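PDB 4YO7: sugar ABC transporter (Sugar-binding protein) from Bacillus halodurans, which binds myo-inositol in the crystal and probably serves as the extracytoplasmic solute-binding component of a sugar-type ABC transporter. Local coordinates for residues A[143-156]-A[303-315]. Numbering follows the deposited sequence.
Sequences TAFVGSESIQSGLL and DVEDAMIPYELVT
Val-146 and Ala-307 pair in parallel, with their CA atoms 4.7 Å apart, and Gly-147 pairs likewise with Met-308; strand 307-308 thereby forms the edge of the six-stranded parallel sheet in one lobe of this periplasmic-binding-protein fold. Three backbone hydrogen bonds define the register: Ala-307 N to Phe-145 O, Gly-147 N to Ala-307 O and Ile-309 N to Gly-147 O. One residue earlier than Ala-307, Asp-306 OD1 accepts from Phe-145 N at 2.9 Å, Phe-145 N lying above the carboxylate plane, 54° out of it. Farther along, Ser-148 OG donates to Ile-309 O over 2.7 Å, and Gln-152 OE1 receives Tyr-311 N from above its amide plane. Gln-152 reaches that far because its chain is extended past CG (chi2 -180°). One water joins Gln-152 OE1, Ile-309 O and Glu-149 N.

Apolar contacts run along the whole pairing. Val-304 CG2 meets Thr-143 CG2 and Ala-144 CB, while Leu-156 CD1 lies 4.0 Å from Tyr-311 CB. The selenium of the selenomethionine Met-308 sits in the plane of the Phe-145 ring, at its edge, 3.5 Å from Phe-145 CD2, a Met-aromatic contact; bends at chi2 and chi3 bring CE against the Ser-148/Glu-149 peptide.

The Tyr-311 ring is clamped on both faces as the chain passes toward the other lobe. Its hydroxyl hydrogen-bonds to Arg-186, an inositol-pocket residue, and shares a water with Ser-150 OG and Ser-148 O. Ser-148 CB covers one face toward the rim; over the opposite face, Ser-153 CB stands 3.3 Å from the ring centroid, 1° off the normal.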
# COMPACT_ATOMS: atom_id res chain seq x y z
N THR A 143 17.06 -0.06 9.22
CA THR A 143 18.24 0.38 8.47
C THR A 143 17.85 1.30 7.31
O THR A 143 18.55 2.24 7.00
CB THR A 143 19.01 -0.81 7.92
OG1 THR A 143 19.18 -1.74 8.98
CG2 THR A 143 20.37 -0.39 7.37
N ALA A 144 16.70 1.02 6.71
CA ALA A 144 16.15 1.90 5.67
C ALA A 144 14.69 1.57 5.45
O ALA A 144 14.25 0.48 5.76
CB ALA A 144 16.93 1.76 4.35
N PHE A 145 13.97 2.56 4.92
CA PHE A 145 12.57 2.41 4.49
C PHE A 145 12.49 2.66 2.99
O PHE A 145 13.05 3.65 2.50
CB PHE A 145 11.63 3.38 5.22
CG PHE A 145 10.21 3.29 4.76
CD1 PHE A 145 9.43 2.20 5.12
CD2 PHE A 145 9.65 4.25 3.92
CE1 PHE A 145 8.13 2.08 4.68
CE2 PHE A 145 8.32 4.14 3.50
CZ PHE A 145 7.57 3.06 3.87
N VAL A 146 11.80 1.76 2.30
CA VAL A 146 11.51 1.89 0.87
C VAL A 146 10.00 1.84 0.69
O VAL A 146 9.37 0.83 0.98
CB VAL A 146 12.18 0.77 0.04
CG1 VAL A 146 11.83 0.93 -1.41
CG2 VAL A 146 13.69 0.82 0.23
N GLY A 147 9.43 2.94 0.24
CA GLY A 147 7.98 3.02 0.10
C GLY A 147 7.54 4.41 -0.29
O GLY A 147 8.31 5.16 -0.84
N SER A 148 6.29 4.73 0.01
CA SER A 148 5.70 5.98 -0.39
C SER A 148 4.95 6.59 0.78
O SER A 148 4.50 5.88 1.67
CB SER A 148 4.77 5.76 -1.57
OG SER A 148 5.49 5.24 -2.67
N GLU A 149 4.81 7.90 0.76
CA GLU A 149 4.28 8.62 1.91
C GLU A 149 2.76 8.65 1.90
O GLU A 149 2.15 9.35 1.09
CB GLU A 149 4.83 10.05 1.91
CG GLU A 149 4.37 10.88 3.10
CD GLU A 149 5.07 10.48 4.39
OE1 GLU A 149 6.32 10.37 4.38
OE2 GLU A 149 4.37 10.26 5.41
N SER A 150 2.15 7.87 2.79
CA SER A 150 0.73 7.60 2.71
C SER A 150 -0.16 8.83 2.69
O SER A 150 -1.11 8.88 1.91
CB SER A 150 0.33 6.72 3.89
OG SER A 150 0.98 5.48 3.81
N ILE A 151 0.12 9.81 3.54
CA ILE A 151 -0.77 10.96 3.62
C ILE A 151 -0.82 11.70 2.27
O ILE A 151 -1.87 12.26 1.93
CB ILE A 151 -0.39 11.93 4.74
CG1 ILE A 151 -1.52 12.94 4.96
CG2 ILE A 151 0.93 12.59 4.45
CD1 ILE A 151 -1.41 13.75 6.20
N GLN A 152 0.29 11.66 1.52
CA GLN A 152 0.38 12.29 0.19
C GLN A 152 -0.68 11.67 -0.74
O GLN A 152 -1.34 12.39 -1.51
CB GLN A 152 1.81 12.16 -0.40
CG GLN A 152 1.95 12.52 -1.92
CD GLN A 152 3.40 12.37 -2.51
OE1 GLN A 152 3.96 11.27 -2.64
NE2 GLN A 152 3.96 13.51 -2.92
N SER A 153 -0.85 10.35 -0.69
CA SER A 153 -1.85 9.74 -1.56
C SER A 153 -3.29 10.13 -1.17
O SER A 153 -4.13 10.34 -2.06
CB SER A 153 -1.70 8.21 -1.60
OG SER A 153 -2.00 7.53 -0.41
N GLY A 154 -3.57 10.26 0.13
CA GLY A 154 -4.89 10.69 0.56
C GLY A 154 -5.16 12.15 0.20
O GLY A 154 -6.27 12.51 -0.21
N LEU A 155 -4.12 12.99 0.29
CA LEU A 155 -4.23 14.39 -0.12
C LEU A 155 -4.46 14.52 -1.63
O LEU A 155 -5.34 15.26 -2.07
CB LEU A 155 -2.99 15.17 0.30
CG LEU A 155 -2.76 15.40 1.79
CD1 LEU A 155 -1.34 15.84 2.04
CD2 LEU A 155 -3.70 16.46 2.32
N LEU A 156 -3.70 13.77 -2.42
CA LEU A 156 -3.82 13.85 -3.89
C LEU A 156 -5.19 13.38 -4.33
O LEU A 156 -5.83 14.02 -5.16
CB LEU A 156 -2.74 13.01 -4.56
CG LEU A 156 -1.31 13.56 -4.55
CD1 LEU A 156 -0.34 12.46 -5.01
CD2 LEU A 156 -1.16 14.82 -5.44
N ASP A 303 26.62 1.42 3.79
CA ASP A 303 25.53 2.17 4.41
C ASP A 303 24.50 2.53 3.35
O ASP A 303 24.83 2.91 2.23
CB ASP A 303 26.03 3.42 5.13
CG ASP A 303 26.78 3.07 6.42
OD1 ASP A 303 26.14 2.63 7.41
OD2 ASP A 303 28.01 3.20 6.43
N VAL A 304 23.24 2.37 3.71
CA VAL A 304 22.14 2.61 2.78
C VAL A 304 21.30 3.78 3.27
O VAL A 304 21.54 4.36 4.33
CB VAL A 304 21.28 1.33 2.62
CG1 VAL A 304 22.11 0.23 1.98
CG2 VAL A 304 20.72 0.89 3.93
N GLU A 305 20.32 4.15 2.48
CA GLU A 305 19.44 5.22 2.85
C GLU A 305 18.04 4.92 2.36
O GLU A 305 17.82 4.02 1.53
CB GLU A 305 19.94 6.54 2.28
CG GLU A 305 20.02 6.54 0.78
CD GLU A 305 20.65 7.81 0.23
OE1 GLU A 305 21.73 8.20 0.73
OE2 GLU A 305 20.07 8.42 -0.70
N ASP A 306 17.09 5.67 2.90
CA ASP A 306 15.68 5.52 2.49
C ASP A 306 15.47 5.80 1.01
O ASP A 306 16.20 6.59 0.40
CB ASP A 306 14.80 6.48 3.26
CG ASP A 306 14.79 6.23 4.76
OD1 ASP A 306 15.27 5.18 5.23
OD2 ASP A 306 14.25 7.11 5.47
N ALA A 307 14.44 5.20 0.46
CA ALA A 307 13.96 5.54 -0.87
C ALA A 307 12.48 5.82 -0.81
O ALA A 307 11.68 4.91 -0.65
CB ALA A 307 14.26 4.43 -1.83
N MSE A 308 12.12 7.10 -0.90
CA MSE A 308 10.72 7.53 -0.89
C MSE A 308 10.29 7.77 -2.31
O MSE A 308 10.74 8.72 -2.94
CB MSE A 308 10.53 8.81 -0.09
CG MSE A 308 10.96 8.77 1.32
SE MSE A 308 10.00 7.37 2.28
CE MSE A 308 8.22 7.72 1.78
N ILE A 309 9.41 6.92 -2.80
CA ILE A 309 8.97 7.01 -4.18
C ILE A 309 7.65 7.77 -4.22
O ILE A 309 6.74 7.46 -3.44
CB ILE A 309 8.82 5.60 -4.79
CG1 ILE A 309 10.14 4.83 -4.61
CG2 ILE A 309 8.42 5.72 -6.26
CD1 ILE A 309 10.08 3.36 -4.99
N PRO A 310 7.53 8.76 -5.12
CA PRO A 310 6.31 9.57 -5.09
C PRO A 310 5.06 8.81 -5.51
O PRO A 310 5.12 7.93 -6.36
CB PRO A 310 6.58 10.69 -6.10
CG PRO A 310 8.04 10.69 -6.31
CD PRO A 310 8.52 9.30 -6.06
N TYR A 311 3.95 9.16 -4.88
CA TYR A 311 2.64 8.86 -5.40
C TYR A 311 2.31 9.81 -6.57
O TYR A 311 2.79 10.96 -6.57
CB TYR A 311 1.59 9.03 -4.32
CG TYR A 311 1.42 7.91 -3.32
CD1 TYR A 311 0.75 6.75 -3.67
CD2 TYR A 311 1.84 8.06 -2.02
CE1 TYR A 311 0.52 5.75 -2.75
CE2 TYR A 311 1.63 7.05 -1.08
CZ TYR A 311 0.96 5.90 -1.47
OH TYR A 311 0.71 4.91 -0.56
N GLU A 312 1.51 9.37 -7.54
CA GLU A 312 1.12 10.21 -8.69
C GLU A 312 -0.37 10.12 -8.97
O GLU A 312 -0.92 9.03 -9.12
CB GLU A 312 1.91 9.81 -9.94
CG GLU A 312 3.43 9.78 -9.75
CD GLU A 312 4.19 9.33 -10.98
OE1 GLU A 312 3.67 9.46 -12.11
OE2 GLU A 312 5.33 8.85 -10.82
N LEU A 313 -1.03 11.27 -9.08
CA LEU A 313 -2.46 11.30 -9.37
C LEU A 313 -2.74 10.72 -10.74
O LEU A 313 -2.07 11.06 -11.72
CB LEU A 313 -2.99 12.73 -9.31
CG LEU A 313 -4.48 12.91 -9.61
CD1 LEU A 313 -5.35 12.25 -8.53
CD2 LEU A 313 -4.82 14.38 -9.75
N VAL A 314 -3.74 9.85 -10.82
CA VAL A 314 -4.18 9.29 -12.10
C VAL A 314 -5.64 9.63 -12.36
O VAL A 314 -6.52 9.38 -11.51
CB VAL A 314 -4.00 7.76 -12.15
CG1 VAL A 314 -4.32 7.24 -13.57
CG2 VAL A 314 -2.59 7.36 -11.72
N THR A 315 -5.90 10.19 -13.54
CA THR A 315 -7.26 10.52 -13.96
C THR A 315 -7.43 10.05 -15.40
O THR A 315 -6.46 9.67 -16.04
CB THR A 315 -7.55 12.03 -13.86
OG1 THR A 315 -6.80 12.73 -14.87
CG2 THR A 315 -7.18 12.57 -12.48
O HOH W 1 1.89 4.28 1.65
O HOH W 2 4.66 5.28 -5.40
O HOH W 3 6.04 9.28 -1.41